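Alpha-1,3-glucanase (Streptomyces thermodiastaticus, PDB 7C7D) hydrolyses internal alpha-1,3-glucosidic bonds of alpha-1,3-glucan, as a thermostable glycosidase of family GH87. Local coordinates at residues G215-P218 and T219-D223; D230-A233 and A234-G238; W241-P244 and G245-I249; Q262-S266 and W267-V271. One frame throughout, in Å; residues are numbered along the deposited sequence.

Contact 1: residues G215-P218 and T219-D223; sequences GADP and TGQGD
Thr219 takes hold of one oxygen of the Asp217 carboxylate twice. Its backbone N donates to Asp217 OD1 at 2.9 Å, closing an Asx turn, and its hydroxyl OG1 gives a shorter bond of 2.6 Å to the same OD1. The two donors arrive differently: the amide lies well above the carboxylate plane, while the hydroxyl sits on the syn side close to that plane. With OG1 placed between the Thr219 backbone N and carbonyl carbon (chi1 73°), hydroxyl and amide can converge there. Gly220 follows with positive phi and completes a type I beta turn, its N bonded to Asp217 O at 3.2 Å. Gln221, extended beyond CG, sends NE2 to Thr219 OG1 at 2.7 Å, with the oxygen near its amide plane; its backbone N adds a weak bond to Asp217 OD2. The stronger grip on OD2 comes from Gly222 N, 2.8 Å away on the anti lone pair. With both oxygens tied down, the carboxylate is fixed in rotation. One water links Gly222 O to Asp217 O, and another links Asp223 O to Gly215 O. This surface loop runs from strand 209-210 to helix 225-234, where Asp223 bonds to Thr225; the backbone of Pro218 bonds to that of Asp246 and Gln221 O to the Arg248 side chain, both on strand 245-248.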
loop_
_atom_site.group_PDB
_atom_site.type_symbol
_atom_site.label_atom_id
_atom_site.label_comp_id
_atom_site.label_asym_id
_atom_site.label_seq_id
_atom_site.Cartn_x
_atom_site.Cartn_y
_atom_site.Cartn_z
ATOM N N GLY A 215 0.398 -31.462 -16.505
ATOM C CA GLY A 215 -1.043 -31.507 -16.600
ATOM C C GLY A 215 -1.771 -30.220 -16.292
ATOM O O GLY A 215 -3.002 -30.235 -16.216
ATOM N N ALA A 216 -1.060 -29.110 -16.108
ATOM C CA ALA A 216 -1.735 -27.845 -15.852
ATOM C C ALA A 216 -2.503 -27.407 -17.090
ATOM O O ALA A 216 -2.068 -27.632 -18.224
ATOM C CB ALA A 216 -0.722 -26.767 -15.463
ATOM N N ASP A 217 -3.662 -26.785 -16.865
ATOM C CA ASP A 217 -4.528 -26.348 -17.949
ATOM C C ASP A 217 -4.360 -24.847 -18.127
ATOM O O ASP A 217 -4.907 -24.071 -17.330
ATOM C CB ASP A 217 -5.985 -26.688 -17.625
ATOM C CG ASP A 217 -6.968 -26.103 -18.629
ATOM O OD1 ASP A 217 -6.547 -25.669 -19.723
ATOM O OD2 ASP A 217 -8.174 -26.076 -18.313
ATOM N N PRO A 218 -3.646 -24.386 -19.158
ATOM C CA PRO A 218 -3.452 -22.945 -19.350
ATOM C C PRO A 218 -4.665 -22.223 -19.915
ATOM O O PRO A 218 -4.581 -21.016 -20.161
ATOM C CB PRO A 218 -2.276 -22.891 -20.334
ATOM C CG PRO A 218 -2.422 -24.141 -21.146
ATOM C CD PRO A 218 -2.987 -25.186 -20.205
ATOM N N THR A 219 -5.780 -22.917 -20.140
ATOM C CA THR A 219 -7.021 -22.246 -20.499
ATOM C C THR A 219 -7.835 -21.839 -19.279
ATOM O O THR A 219 -8.847 -21.148 -19.431
ATOM C CB THR A 219 -7.871 -23.120 -21.433
ATOM O OG1 THR A 219 -8.436 -24.213 -20.695
ATOM C CG2 THR A 219 -7.026 -23.666 -22.579
ATOM N N GLY A 220 -7.421 -22.249 -18.082
ATOM C CA GLY A 220 -8.090 -21.839 -16.865
ATOM C C GLY A 220 -9.329 -22.627 -16.515
ATOM O O GLY A 220 -10.043 -22.238 -15.583
ATOM N N GLN A 221 -9.603 -23.722 -17.224
ATOM C CA GLN A 221 -10.827 -24.487 -17.000
ATOM C C GLN A 221 -10.660 -25.489 -15.862
ATOM O O GLN A 221 -11.415 -25.468 -14.884
ATOM C CB GLN A 221 -11.234 -25.208 -18.290
ATOM C CG GLN A 221 -11.633 -24.286 -19.432
ATOM C CD GLN A 221 -11.830 -25.035 -20.741
ATOM O OE1 GLN A 221 -12.955 -25.347 -21.129
ATOM N NE2 GLN A 221 -10.728 -25.327 -21.426
ATOM N N GLY A 222 -9.689 -26.395 -15.986
ATOM C CA GLY A 222 -9.444 -27.354 -14.932
ATOM C C GLY A 222 -8.574 -26.792 -13.821
ATOM O O GLY A 222 -7.859 -25.807 -13.991
ATOM N N ASP A 223 -8.645 -27.435 -12.659
ATOM C CA ASP A 223 -7.817 -27.047 -11.521
ATOM C C ASP A 223 -6.379 -27.494 -11.761
ATOM O O ASP A 223 -6.119 -28.671 -12.028
ATOM C CB ASP A 223 -8.372 -27.700 -10.251
ATOM C CG ASP A 223 -7.713 -27.193 -8.961
ATOM O OD1 ASP A 223 -6.874 -26.272 -9.006
ATOM O OD2 ASP A 223 -8.059 -27.734 -7.879
HETATM O O HOH W 1 -5.328 -29.087 -14.912
HETATM O O HOH W 2 -5.995 -24.232 -14.856
#

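Contact 2: residues D230-A233 and A234-G238; sequences DAIA and AAQGG
The carboxamide of Gln236 and the peptide carbonyl of Ile232 are the flat groups here, and they are turned so that Ile232 O lies in the Gln236 amide plane while the amide N stands above the carbonyl plane. Gln236 NE2 reaches Ile232 O at 3.0 Å in a nearly straight bond (165°). On the opposite face of that carbonyl comes Ala235 N, at a longer 3.3 Å, so the oxygen is gripped from both sides. A bend in the Gln236 chain at chi2 (-63°) brings the amide back to the helix, and NE2 also passes Ile232 CG2 at 3.8 Å. The same nitrogen bonds to Gln257 O, which ties the side chain to the loop before strand 259-263. Just before Ala235 the backbone is still helical, with Ala234 N bonded to Asp230 O at 3.0 Å. A water accepts a hydrogen bond from Gln236 N and donates one to Ala233 O at 2.6 Å, joining another carbonyl of the last turn to the departing chain. Ala235 is the first residue to leave helical angles, and it starts a type II beta turn, closed by Gly238 N on Ala235 O, that leads into strand 238-242. Ala231 and Ala235 rest on Val240 of that strand, an arrangement consistent with the helix that covers the N-terminal end of the parallel beta-helix in pectate lyase-like proteins.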
loop_
_atom_site.group_PDB
_atom_site.type_symbol
_atom_site.label_atom_id
_atom_site.label_comp_id
_atom_site.label_asym_id
_atom_site.label_seq_id
_atom_site.Cartn_x
_atom_site.Cartn_y
_atom_site.Cartn_z
ATOM N N ASP A 230 2.991 -31.172 -8.497
ATOM C CA ASP A 230 3.853 -32.175 -9.121
ATOM C C ASP A 230 5.098 -31.540 -9.730
ATOM O O ASP A 230 6.192 -32.109 -9.653
ATOM C CB ASP A 230 3.076 -32.945 -10.189
ATOM C CG ASP A 230 1.996 -33.838 -9.605
ATOM O OD1 ASP A 230 2.046 -34.135 -8.394
ATOM O OD2 ASP A 230 1.097 -34.252 -10.367
ATOM N N ALA A 231 4.951 -30.370 -10.357
ATOM C CA ALA A 231 6.106 -29.702 -10.948
ATOM C C ALA A 231 7.100 -29.281 -9.875
ATOM O O ALA A 231 8.313 -29.448 -10.046
ATOM C CB ALA A 231 5.651 -28.500 -11.775
ATOM N N ILE A 232 6.603 -28.738 -8.763
ATOM C CA ILE A 232 7.478 -28.338 -7.663
ATOM C C ILE A 232 8.273 -29.531 -7.150
ATOM O O ILE A 232 9.487 -29.440 -6.925
ATOM C CB ILE A 232 6.657 -27.659 -6.552
ATOM C CG1 ILE A 232 6.153 -26.298 -7.035
ATOM C CG2 ILE A 232 7.478 -27.517 -5.272
ATOM C CD1 ILE A 232 5.107 -25.681 -6.126
ATOM N N ALA A 233 7.604 -30.674 -6.974
ATOM C CA ALA A 233 8.296 -31.871 -6.510
ATOM C C ALA A 233 9.344 -32.340 -7.513
ATOM O O ALA A 233 10.396 -32.853 -7.116
ATOM C CB ALA A 233 7.285 -32.984 -6.220
ATOM N N ALA A 234 9.085 -32.160 -8.809
ATOM C CA ALA A 234 10.003 -32.618 -9.846
ATOM C C ALA A 234 11.129 -31.633 -10.133
ATOM O O ALA A 234 12.081 -31.992 -10.835
ATOM C CB ALA A 234 9.237 -32.898 -11.140
ATOM N N ALA A 235 11.049 -30.411 -9.613
ATOM C CA ALA A 235 12.026 -29.368 -9.905
ATOM C C ALA A 235 12.739 -28.879 -8.650
ATOM O O ALA A 235 13.148 -27.720 -8.576
ATOM C CB ALA A 235 11.381 -28.204 -10.655
ATOM N N GLN A 236 12.908 -29.755 -7.662
ATOM C CA GLN A 236 13.606 -29.379 -6.439
ATOM C C GLN A 236 15.047 -28.997 -6.754
ATOM O O GLN A 236 15.758 -29.724 -7.454
ATOM C CB GLN A 236 13.567 -30.538 -5.446
ATOM C CG GLN A 236 12.216 -30.707 -4.769
ATOM C CD GLN A 236 11.837 -29.503 -3.930
ATOM O OE1 GLN A 236 12.327 -29.339 -2.812
ATOM N NE2 GLN A 236 10.972 -28.646 -4.467
ATOM N N GLY A 237 15.472 -27.846 -6.235
ATOM C CA GLY A 237 16.747 -27.269 -6.598
ATOM C C GLY A 237 16.765 -26.592 -7.946
ATOM O O GLY A 237 17.830 -26.129 -8.377
ATOM N N GLY A 238 15.622 -26.512 -8.625
ATOM C CA GLY A 238 15.569 -25.967 -9.964
ATOM C C GLY A 238 14.399 -25.038 -10.198
ATOM O O GLY A 238 13.942 -24.351 -9.280
HETATM O O HOH W 3 12.990 -32.909 -7.588
#

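Contact 3: residues W241-P244 and G245-I249; sequences WIPP and GDYRI
Tyr247 reaches back to Pro243 across a corner of the parallel beta-helix, where the chain passes from strand 238-242 on one face to strand 245-248 on the next. Gly245 lies at the corner with phi 157°, a backbone conformation suited to glycine. Beyond the corner the Tyr247 ring swings inward, with CG beside the backbone N (chi1 -57°), and comes to lie beside Ile242 and Pro243. Ile242 supplies the apolar wall. Its CG2 branch, anti to the backbone N, comes to 3.5 Å from Tyr247 CE1 and approaches the ring obliquely. The Pro243 and Tyr247 side chains cross at about a right angle, with Pro243 CD 3.3 Å from Tyr247 OH. Pro218, of the loop before helix 225-234, also packs against Tyr247. The polar end of the tyrosine is used too, since its hydroxyl donates to the carbonyl of Pro243, which takes a further weak bond from Ser269 OG. In the main bond Tyr247 OH lies 2.7 Å from Pro243 O; that oxygen sits at the ring edge in the ring plane, whereas the hydroxyl stands 46° above the carbonyl plane.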
loop_
_atom_site.group_PDB
_atom_site.type_symbol
_atom_site.label_atom_id
_atom_site.label_comp_id
_atom_site.label_asym_id
_atom_site.label_seq_id
_atom_site.Cartn_x
_atom_site.Cartn_y
_atom_site.Cartn_z
ATOM N N TRP A 241 8.509 -23.751 -14.616
ATOM C CA TRP A 241 8.140 -22.767 -15.621
ATOM C C TRP A 241 6.624 -22.724 -15.753
ATOM O O TRP A 241 5.972 -23.771 -15.848
ATOM C CB TRP A 241 8.759 -23.151 -16.962
ATOM C CG TRP A 241 8.342 -22.295 -18.109
ATOM C CD1 TRP A 241 7.623 -22.684 -19.203
ATOM C CD2 TRP A 241 8.637 -20.909 -18.295
ATOM N NE1 TRP A 241 7.451 -21.622 -20.058
ATOM C CE2 TRP A 241 8.062 -20.520 -19.523
ATOM C CE3 TRP A 241 9.326 -19.954 -17.540
ATOM C CZ2 TRP A 241 8.160 -19.219 -20.015
ATOM C CZ3 TRP A 241 9.428 -18.665 -18.032
ATOM C CH2 TRP A 241 8.845 -18.310 -19.258
ATOM N N ILE A 242 6.074 -21.514 -15.753
ATOM C CA ILE A 242 4.646 -21.294 -15.960
ATOM C C ILE A 242 4.489 -20.609 -17.312
ATOM O O ILE A 242 4.707 -19.391 -17.414
ATOM C CB ILE A 242 4.039 -20.425 -14.845
ATOM C CG1 ILE A 242 4.328 -20.999 -13.453
ATOM C CG2 ILE A 242 2.544 -20.271 -15.056
ATOM C CD1 ILE A 242 3.960 -20.042 -12.318
ATOM N N PRO A 243 4.125 -21.331 -18.368
ATOM C CA PRO A 243 3.961 -20.703 -19.690
ATOM C C PRO A 243 2.843 -19.677 -19.673
ATOM O O PRO A 243 1.981 -19.703 -18.782
ATOM C CB PRO A 243 3.594 -21.886 -20.601
ATOM C CG PRO A 243 4.003 -23.118 -19.858
ATOM C CD PRO A 243 3.876 -22.783 -18.402
ATOM N N PRO A 244 2.816 -18.765 -20.646
ATOM C CA PRO A 244 1.675 -17.849 -20.770
ATOM C C PRO A 244 0.353 -18.604 -20.758
ATOM O O PRO A 244 0.208 -19.653 -21.390
ATOM C CB PRO A 244 1.917 -17.173 -22.123
ATOM C CG PRO A 244 3.402 -17.198 -22.284
ATOM C CD PRO A 244 3.864 -18.484 -21.645
ATOM N N GLY A 245 -0.612 -18.067 -20.032
ATOM C CA GLY A 245 -1.902 -18.711 -19.912
ATOM C C GLY A 245 -2.601 -18.264 -18.649
ATOM O O GLY A 245 -2.123 -17.399 -17.916
ATOM N N ASP A 246 -3.757 -18.880 -18.413
ATOM C CA ASP A 246 -4.554 -18.654 -17.216
ATOM C C ASP A 246 -4.703 -19.985 -16.500
ATOM O O ASP A 246 -5.105 -20.977 -17.113
ATOM C CB ASP A 246 -5.938 -18.110 -17.582
ATOM C CG ASP A 246 -5.884 -16.688 -18.107
ATOM O OD1 ASP A 246 -5.844 -15.738 -17.293
ATOM O OD2 ASP A 246 -5.876 -16.516 -19.343
ATOM N N TYR A 247 -4.375 -20.014 -15.212
ATOM C CA TYR A 247 -4.329 -21.256 -14.451
ATOM C C TYR A 247 -5.173 -21.109 -13.202
ATOM O O TYR A 247 -4.881 -20.266 -12.352
ATOM C CB TYR A 247 -2.895 -21.580 -14.035
ATOM C CG TYR A 247 -1.949 -21.687 -15.192
ATOM C CD1 TYR A 247 -1.314 -20.562 -15.706
ATOM C CD2 TYR A 247 -1.690 -22.919 -15.778
ATOM C CE1 TYR A 247 -0.450 -20.660 -16.776
ATOM C CE2 TYR A 247 -0.827 -23.030 -16.844
ATOM C CZ TYR A 247 -0.205 -21.897 -17.340
ATOM O OH TYR A 247 0.657 -22.017 -18.403
ATOM N N ARG A 248 -6.197 -21.937 -13.071
ATOM C CA ARG A 248 -6.989 -21.969 -11.850
ATOM C C ARG A 248 -6.248 -22.800 -10.811
ATOM O O ARG A 248 -5.890 -23.953 -11.077
ATOM C CB ARG A 248 -8.360 -22.576 -12.138
ATOM C CG ARG A 248 -9.256 -22.711 -10.914
ATOM C CD ARG A 248 -10.727 -22.751 -11.310
ATOM N NE ARG A 248 -11.085 -23.998 -11.979
ATOM C CZ ARG A 248 -11.420 -25.118 -11.347
ATOM N NH1 ARG A 248 -11.444 -25.156 -10.021
ATOM N NH2 ARG A 248 -11.730 -26.204 -12.041
ATOM N N ILE A 249 -6.002 -22.216 -9.640
ATOM C CA ILE A 249 -5.363 -22.903 -8.519
ATOM C C ILE A 249 -6.281 -22.738 -7.312
ATOM O O ILE A 249 -6.254 -21.697 -6.648
ATOM C CB ILE A 249 -3.961 -22.353 -8.222
ATOM C CG1 ILE A 249 -3.065 -22.460 -9.458
ATOM C CG2 ILE A 249 -3.341 -23.070 -7.025
ATOM C CD1 ILE A 249 -2.523 -23.848 -9.696
#

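Contact 4: residues Q262-S266 and W267-V271; sequences QGAGS and WYSVV
Ser269 and Ala264 join the two sides of a corner in the parallel beta-helix, where strand 259-263 ends and strand 269-272 begins. Hydrogen bonds carry most of it. Ala264 N donates to Ser269 OG at 2.9 Å and almost straight (173°). Because OG stands beside its own backbone N (chi1 -56°), it faces back to the first strand; the hydroxyl in turn bonds to Ile242 O of the previous coil, so one buried oxygen ties together two successive corners. The other knot is Gly265 O, which accepts two successive amides: Tyr268 N at 2.9 Å, from above the carbonyl plane, and Ser269 N at 3.0 Å, nearly in line with the C=O bond. Apolar contact is lighter. Ala264 CB lies 4.3 Å from Tyr268 CB, and Ser269 CB lies 3.9 Å from Gly263 CA, a close approach of the two strands. The aromatic groups serve partners beyond the corner: Tyr268 OH bonds to Ser199 O, while the Trp267 indole makes a cation-pi contact with Arg166 of the N-terminal beta domain and an edge-to-face one with Trp323 further along the beta-helix. Within the corner the indole leans on its neighbour, Trp267 CD1 lying 3.5 Å from Ser266 OG, which approaches obliquely to the ring.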
loop_
_atom_site.group_PDB
_atom_site.type_symbol
_atom_site.label_atom_id
_atom_site.label_comp_id
_atom_site.label_asym_id
_atom_site.label_seq_id
_atom_site.Cartn_x
_atom_site.Cartn_y
_atom_site.Cartn_z
ATOM N N GLN A 262 8.619 -19.591 -11.888
ATOM C CA GLN A 262 8.884 -18.498 -12.807
ATOM C C GLN A 262 7.883 -18.499 -13.950
ATOM O O GLN A 262 7.728 -19.507 -14.652
ATOM C CB GLN A 262 10.293 -18.613 -13.371
ATOM C CG GLN A 262 10.619 -17.546 -14.393
ATOM C CD GLN A 262 12.088 -17.498 -14.715
ATOM O OE1 GLN A 262 12.897 -18.162 -14.067
ATOM N NE2 GLN A 262 12.449 -16.710 -15.719
ATOM N N GLY A 263 7.224 -17.355 -14.143
ATOM C CA GLY A 263 6.377 -17.139 -15.293
ATOM C C GLY A 263 7.094 -16.370 -16.395
ATOM O O GLY A 263 8.268 -16.012 -16.299
ATOM N N ALA A 264 6.346 -16.122 -17.465
ATOM C CA ALA A 264 6.834 -15.390 -18.626
ATOM C C ALA A 264 6.678 -13.886 -18.473
ATOM O O ALA A 264 6.981 -13.142 -19.418
ATOM C CB ALA A 264 6.090 -15.857 -19.881
ATOM N N GLY A 265 6.238 -13.428 -17.304
ATOM C CA GLY A 265 5.867 -12.046 -17.079
ATOM C C GLY A 265 4.475 -11.980 -16.491
ATOM O O GLY A 265 3.599 -12.759 -16.874
ATOM N N SER A 266 4.257 -11.052 -15.558
ATOM C CA SER A 266 2.991 -10.990 -14.842
ATOM C C SER A 266 1.816 -10.558 -15.712
ATOM O O SER A 266 0.674 -10.621 -15.244
ATOM C CB SER A 266 3.125 -10.060 -13.641
ATOM O OG SER A 266 3.338 -8.734 -14.084
ATOM N N TRP A 267 2.052 -10.108 -16.942
ATOM C CA TRP A 267 0.966 -9.831 -17.871
ATOM C C TRP A 267 0.649 -11.018 -18.767
ATOM O O TRP A 267 -0.298 -10.943 -19.554
ATOM C CB TRP A 267 1.280 -8.592 -18.722
ATOM C CG TRP A 267 1.306 -7.323 -17.913
ATOM C CD1 TRP A 267 2.192 -6.997 -16.920
ATOM C CD2 TRP A 267 0.401 -6.217 -18.018
ATOM N NE1 TRP A 267 1.895 -5.756 -16.410
ATOM C CE2 TRP A 267 0.804 -5.255 -17.067
ATOM C CE3 TRP A 267 -0.708 -5.940 -18.828
ATOM C CZ2 TRP A 267 0.142 -4.038 -16.907
ATOM C CZ3 TRP A 267 -1.369 -4.726 -18.663
ATOM C CH2 TRP A 267 -0.939 -3.791 -17.709
ATOM N N TYR A 268 1.397 -12.112 -18.652
ATOM C CA TYR A 268 1.243 -13.271 -19.528
ATOM C C TYR A 268 0.928 -14.559 -18.789
ATOM O O TYR A 268 0.079 -15.332 -19.246
ATOM C CB TYR A 268 2.517 -13.476 -20.357
ATOM C CG TYR A 268 2.918 -12.255 -21.137
ATOM C CD1 TYR A 268 2.210 -11.859 -22.264
ATOM C CD2 TYR A 268 3.999 -11.483 -20.738
ATOM C CE1 TYR A 268 2.577 -10.733 -22.978
ATOM C CE2 TYR A 268 4.369 -10.359 -21.442
ATOM C CZ TYR A 268 3.656 -9.988 -22.561
ATOM O OH TYR A 268 4.031 -8.861 -23.260
ATOM N N SER A 269 1.611 -14.830 -17.679
ATOM C CA SER A 269 1.393 -16.039 -16.891
ATOM C C SER A 269 0.544 -15.660 -15.687
ATOM O O SER A 269 1.037 -15.023 -14.753
ATOM C CB SER A 269 2.728 -16.633 -16.452
ATOM O OG SER A 269 3.568 -16.883 -17.569
ATOM N N VAL A 270 -0.722 -16.067 -15.696
ATOM C CA VAL A 270 -1.707 -15.558 -14.746
ATOM C C VAL A 270 -2.314 -16.727 -13.981
ATOM O O VAL A 270 -2.981 -17.585 -14.573
ATOM C CB VAL A 270 -2.792 -14.724 -15.444
ATOM C CG1 VAL A 270 -3.782 -14.197 -14.417
ATOM C CG2 VAL A 270 -2.157 -13.569 -16.213
ATOM N N VAL A 271 -2.080 -16.761 -12.672
ATOM C CA VAL A 271 -2.693 -17.728 -11.769
ATOM C C VAL A 271 -3.926 -17.085 -11.154
ATOM O O VAL A 271 -3.863 -15.953 -10.650
ATOM C CB VAL A 271 -1.700 -18.151 -10.673
ATOM C CG1 VAL A 271 -2.423 -18.861 -9.529
ATOM C CG2 VAL A 271 -0.572 -19.004 -11.249
#

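Contacts 1 to 4 follow one another along the chain at the start of the beta-helix domain. Contact 1 is a surface loop held by a carboxylate and waters; contact 2, about 19 Å from it between centres, is partly buried and relies on a glutamine amide and backbone amides meeting carbonyls at a helix end. Contacts 3 and 4, both partly buried, are equivalent corners of successive coils, about 7 Å apart between centres; each joins two consecutive strands, and these pair across coils: 238-242 beside 259-263, 245-248 beside 269-272. In each corner a hydroxyl links the chain on both sides, a tyrosine in contact 3 and a serine in contact 4. Contact 1 also touches strand 245-248, whereas contact 2 merely adjoins contact 3 in sequence.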